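Local coordinates for SusD homolog (Bacteroides thetaiotaomicron VPI-5482, PDB 3FDH), which probably binds glycans at the outer membrane as a SusD-like lipoprotein, as in the starch-utilisation systems of Bacteroides, at residues 254-266 against 305-319. Residues are numbered along the deposited sequence; the frame is centred on the assembly and turned at random.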
loop_
_atom_site.group_PDB
_atom_site.type_symbol
_atom_site.label_atom_id
_atom_site.label_comp_id
_atom_site.label_asym_id
_atom_site.label_seq_id
_atom_site.Cartn_x
_atom_site.Cartn_y
_atom_site.Cartn_z
ATOM N N PHE A 254 6.268 -11.861 7.043
ATOM C CA PHE A 254 7.604 -11.283 7.160
ATOM C C PHE A 254 8.103 -11.336 8.588
ATOM O O PHE A 254 9.220 -11.766 8.849
ATOM C CB PHE A 254 7.677 -9.833 6.680
ATOM C CG PHE A 254 8.985 -9.172 7.047
ATOM C CD1 PHE A 254 10.130 -9.422 6.316
ATOM C CD2 PHE A 254 9.076 -8.351 8.173
ATOM C CE1 PHE A 254 11.332 -8.846 6.684
ATOM C CE2 PHE A 254 10.281 -7.788 8.543
ATOM C CZ PHE A 254 11.396 -8.029 7.801
ATOM N N TYR A 255 7.263 -10.926 9.521
ATOM C CA TYR A 255 7.665 -10.919 10.938
ATOM C C TYR A 255 7.846 -12.336 11.473
ATOM O O TYR A 255 8.688 -12.623 12.317
ATOM C CB TYR A 255 6.670 -10.141 11.825
ATOM C CG TYR A 255 7.211 -10.022 13.230
ATOM C CD1 TYR A 255 8.145 -9.045 13.558
ATOM C CD2 TYR A 255 6.787 -10.883 14.235
ATOM C CE1 TYR A 255 8.686 -8.958 14.825
ATOM C CE2 TYR A 255 7.329 -10.820 15.497
ATOM C CZ TYR A 255 8.279 -9.857 15.791
ATOM O OH TYR A 255 8.785 -9.805 17.072
ATOM N N ASN A 256 7.034 -13.229 10.943
ATOM C CA ASN A 256 7.031 -14.613 11.391
ATOM C C ASN A 256 8.310 -15.270 10.952
ATOM O O ASN A 256 8.854 -16.113 11.659
ATOM C CB ASN A 256 5.833 -15.339 10.817
ATOM C CG ASN A 256 5.789 -16.782 11.202
ATOM O OD1 ASN A 256 5.990 -17.654 10.342
ATOM N ND2 ASN A 256 5.529 -17.064 12.494
ATOM N N SER A 257 8.797 -14.844 9.790
ATOM C CA SER A 257 10.009 -15.399 9.163
ATOM C C SER A 257 11.309 -14.709 9.539
ATOM O O SER A 257 12.362 -15.351 9.569
ATOM C CB SER A 257 9.917 -15.342 7.638
ATOM O OG SER A 257 8.961 -16.292 7.188
ATOM N N ARG A 258 11.216 -13.416 9.810
ATOM C CA ARG A 258 12.388 -12.561 10.029
ATOM C C ARG A 258 12.456 -11.802 11.335
ATOM O O ARG A 258 13.525 -11.330 11.719
ATOM C CB ARG A 258 12.487 -11.542 8.883
ATOM C CG ARG A 258 12.486 -12.186 7.531
ATOM C CD ARG A 258 13.737 -12.999 7.378
ATOM N NE ARG A 258 13.542 -14.102 6.448
ATOM C CZ ARG A 258 14.265 -15.216 6.482
ATOM N NH1 ARG A 258 15.236 -15.365 7.414
ATOM N NH2 ARG A 258 14.017 -16.175 5.598
ATOM N N ALA A 259 11.337 -11.697 12.023
ATOM C CA ALA A 259 11.249 -10.954 13.278
ATOM C C ALA A 259 11.981 -9.623 13.109
ATOM O O ALA A 259 12.660 -9.146 14.001
ATOM C CB ALA A 259 11.856 -11.771 14.436
ATOM N N GLY A 260 11.774 -8.990 11.964
ATOM C CA GLY A 260 12.586 -7.841 11.570
ATOM C C GLY A 260 12.113 -6.433 11.747
ATOM O O GLY A 260 12.773 -5.497 11.310
ATOM N N PHE A 261 10.976 -6.300 12.392
ATOM C CA PHE A 261 10.369 -4.999 12.717
ATOM C C PHE A 261 10.329 -4.732 14.219
ATOM O O PHE A 261 10.164 -5.621 15.035
ATOM C CB PHE A 261 8.904 -4.919 12.293
ATOM C CG PHE A 261 8.657 -4.841 10.807
ATOM C CD1 PHE A 261 9.366 -3.997 9.995
ATOM C CD2 PHE A 261 7.617 -5.563 10.264
ATOM C CE1 PHE A 261 9.067 -3.917 8.657
ATOM C CE2 PHE A 261 7.304 -5.472 8.939
ATOM C CZ PHE A 261 8.021 -4.653 8.139
ATOM N N GLY A 262 10.490 -3.458 14.521
ATOM C CA GLY A 262 10.395 -2.878 15.848
ATOM C C GLY A 262 9.432 -1.690 15.814
ATOM O O GLY A 262 9.227 -1.049 14.796
ATOM N N ALA A 263 8.775 -1.460 16.937
ATOM C CA ALA A 263 7.795 -0.378 17.059
ATOM C C ALA A 263 8.461 0.967 16.731
ATOM O O ALA A 263 9.527 1.288 17.249
ATOM C CB ALA A 263 7.242 -0.356 18.482
ATOM N N SER A 264 7.791 1.751 15.890
ATOM C CA SER A 264 8.267 3.065 15.469
ATOM C C SER A 264 8.068 4.164 16.487
ATOM O O SER A 264 6.933 4.462 16.884
ATOM C CB SER A 264 7.559 3.485 14.176
ATOM O OG SER A 264 7.936 4.798 13.792
ATOM N N THR A 265 9.183 4.774 16.878
ATOM C CA THR A 265 9.167 5.872 17.845
ATOM C C THR A 265 8.433 7.081 17.263
ATOM O O THR A 265 7.530 7.642 17.882
ATOM C CB THR A 265 10.587 6.254 18.312
ATOM O OG1 THR A 265 11.170 5.156 19.030
ATOM C CG2 THR A 265 10.540 7.455 19.254
ATOM N N SER A 266 8.829 7.473 16.065
ATOM C CA SER A 266 8.217 8.637 15.400
ATOM C C SER A 266 6.695 8.471 15.296
ATOM O O SER A 266 5.917 9.402 15.530
ATOM C CB SER A 266 8.904 8.945 14.042
ATOM O OG SER A 266 8.672 7.940 13.060
ATOM N N ALA A 305 11.746 1.223 18.987
ATOM C CA ALA A 305 12.967 1.340 18.205
ATOM C C ALA A 305 13.145 2.774 17.673
ATOM O O ALA A 305 12.178 3.391 17.165
ATOM C CB ALA A 305 12.971 0.309 17.059
ATOM N N PRO A 306 14.365 3.317 17.800
ATOM C CA PRO A 306 14.615 4.646 17.284
ATOM C C PRO A 306 14.757 4.607 15.778
ATOM O O PRO A 306 15.573 3.865 15.206
ATOM C CB PRO A 306 15.945 5.035 17.915
ATOM C CG PRO A 306 16.633 3.750 18.126
ATOM C CD PRO A 306 15.569 2.757 18.446
ATOM N N ASN A 307 13.953 5.434 15.126
ATOM C CA ASN A 307 13.961 5.461 13.660
ATOM C C ASN A 307 15.317 5.821 13.137
ATOM O O ASN A 307 15.918 6.804 13.546
ATOM C CB ASN A 307 12.933 6.450 13.121
ATOM C CG ASN A 307 11.573 6.215 13.700
ATOM O OD1 ASN A 307 11.254 6.763 14.766
ATOM N ND2 ASN A 307 10.795 5.289 13.082
ATOM N N GLY A 308 15.810 4.981 12.239
ATOM C CA GLY A 308 17.112 5.213 11.632
ATOM C C GLY A 308 18.354 4.867 12.431
ATOM O O GLY A 308 19.465 5.004 11.916
ATOM N N SER A 309 18.201 4.417 13.672
ATOM C CA SER A 309 19.356 4.119 14.519
ATOM C C SER A 309 19.165 3.004 15.573
ATOM O O SER A 309 19.753 3.066 16.648
ATOM C CB SER A 309 19.821 5.421 15.224
ATOM O OG SER A 309 18.898 5.818 16.233
ATOM N N PRO A 310 18.358 1.959 15.272
ATOM C CA PRO A 310 18.325 0.914 16.289
ATOM C C PRO A 310 19.581 0.074 16.374
ATOM O O PRO A 310 20.411 0.033 15.471
ATOM C CB PRO A 310 17.240 -0.030 15.771
ATOM C CG PRO A 310 17.426 0.043 14.297
ATOM C CD PRO A 310 17.746 1.517 14.022
ATOM N N ASP A 311 19.701 -0.596 17.488
ATOM C CA ASP A 311 20.684 -1.665 17.638
ATOM C C ASP A 311 20.073 -2.843 16.874
ATOM O O ASP A 311 18.850 -3.012 16.852
ATOM C CB ASP A 311 20.864 -2.051 19.101
ATOM C CG ASP A 311 21.564 -0.980 19.908
ATOM O OD1 ASP A 311 22.351 -0.196 19.319
ATOM O OD2 ASP A 311 21.354 -0.977 21.141
ATOM N N GLN A 312 20.912 -3.640 16.231
ATOM C CA GLN A 312 20.420 -4.753 15.438
ATOM C C GLN A 312 20.082 -5.935 16.355
ATOM O O GLN A 312 20.933 -6.460 17.089
ATOM C CB GLN A 312 21.451 -5.100 14.378
ATOM C CG GLN A 312 20.888 -6.021 13.344
ATOM C CD GLN A 312 21.886 -6.353 12.274
ATOM O OE1 GLN A 312 21.562 -7.083 11.328
ATOM N NE2 GLN A 312 23.113 -5.836 12.411
ATOM N N SER A 313 18.818 -6.327 16.354
ATOM C CA SER A 313 18.342 -7.348 17.262
ATOM C C SER A 313 16.893 -7.711 16.954
ATOM O O SER A 313 16.087 -6.845 16.599
ATOM C CB SER A 313 18.414 -6.793 18.688
ATOM O OG SER A 313 17.834 -7.666 19.655
ATOM N N THR A 314 16.565 -8.984 17.125
ATOM C CA THR A 314 15.217 -9.447 16.849
ATOM C C THR A 314 14.455 -9.622 18.147
ATOM O O THR A 314 13.295 -10.020 18.152
ATOM C CB THR A 314 15.182 -10.782 16.072
ATOM O OG1 THR A 314 15.891 -11.783 16.813
ATOM C CG2 THR A 314 15.799 -10.620 14.664
ATOM N N SER A 315 15.124 -9.304 19.244
ATOM C CA SER A 315 14.537 -9.475 20.568
ATOM C C SER A 315 14.457 -8.231 21.453
ATOM O O SER A 315 13.644 -8.171 22.367
ATOM C CB SER A 315 15.304 -10.555 21.341
ATOM O OG SER A 315 16.680 -10.267 21.455
ATOM N N LYS A 316 15.256 -7.225 21.168
ATOM C CA LYS A 316 15.304 -6.042 22.041
ATOM C C LYS A 316 14.064 -5.141 22.099
ATOM O O LYS A 316 13.617 -4.666 23.163
ATOM C CB LYS A 316 16.487 -5.181 21.661
ATOM C CG LYS A 316 16.656 -3.942 22.520
ATOM C CD LYS A 316 17.792 -3.092 22.008
ATOM C CE LYS A 316 17.979 -1.819 22.827
ATOM N NZ LYS A 316 18.229 -2.096 24.276
ATOM N N TYR A 317 13.548 -4.863 20.929
ATOM C CA TYR A 317 12.463 -3.881 20.767
ATOM C C TYR A 317 11.074 -4.461 20.694
ATOM O O TYR A 317 10.826 -5.550 20.179
ATOM C CB TYR A 317 12.704 -3.031 19.505
ATOM C CG TYR A 317 14.036 -2.310 19.497
ATOM C CD1 TYR A 317 14.232 -1.173 20.291
ATOM C CD2 TYR A 317 15.123 -2.782 18.738
ATOM C CE1 TYR A 317 15.438 -0.528 20.317
ATOM C CE2 TYR A 317 16.353 -2.127 18.771
ATOM C CZ TYR A 317 16.499 -0.994 19.558
ATOM O OH TYR A 317 17.715 -0.334 19.622
ATOM N N GLY A 318 10.180 -3.647 21.207
ATOM C CA GLY A 318 8.753 -3.888 21.178
ATOM C C GLY A 318 8.279 -3.817 19.750
ATOM O O GLY A 318 9.055 -3.542 18.830
ATOM N N ILE A 319 6.984 -4.034 19.572
ATOM C CA ILE A 319 6.430 -4.156 18.244
ATOM C C ILE A 319 5.042 -3.576 18.115
ATOM O O ILE A 319 4.398 -3.309 19.093
ATOM C CB ILE A 319 6.298 -5.668 17.857
ATOM C CG1 ILE A 319 5.510 -6.418 18.941
ATOM C CG2 ILE A 319 7.704 -6.308 17.576
ATOM C CD1 ILE A 319 5.078 -7.845 18.638
HETATM O O HOH W 1 11.135 -8.560 17.407
HETATM O O HOH W 2 11.290 -5.923 17.524
#
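Y255 reaches across from helix 250-258 and meets I319 at about a right angle. With CG anti to the backbone N (chi1 -173°), the ring is carried toward I319. I319 CG2 sits obliquely by the ring, 3.7 Å from Y255 OH, and also touches CE1. A water joins Y255 OH to the backbone O of T314. Y324 meets the same ring edge to face. A259, the first residue past the helix and with positive phi, sets its CB against T314 CB. T314 CG2 also lies over A259 O, a buried oxygen with no hydrogen-bond partner in the model. A second water links F261 O to Y317 O. G262 CA makes a CH...O contact with G318 O, 3.3 Å away. G318 O also accepts the backbone N of A263 at 2.8 Å. A263 O in turn accepts A305 N. The short strand 261-263 pairs antiparallel with strand 52-54, and the 305-319 loop grips it through these bonds and a single bridge between S264 and A305. S264 is the N-cap of helix 265-274; its OG accepts from L267 N and also bonds E50 O. N307 ND2 donates to that OG at 3.0 Å, almost in its own amide plane. T265 OG1 donates to A305 O at 2.8 Å, well above the carbonyl plane. S266 N, in the first turn, donates to N307 OD1 at 2.8 Å; S266 OG bonds E50. Were N307 an alanine, S266 N would probably be left without this acceptor and the capping hydroxyl would have one bond fewer.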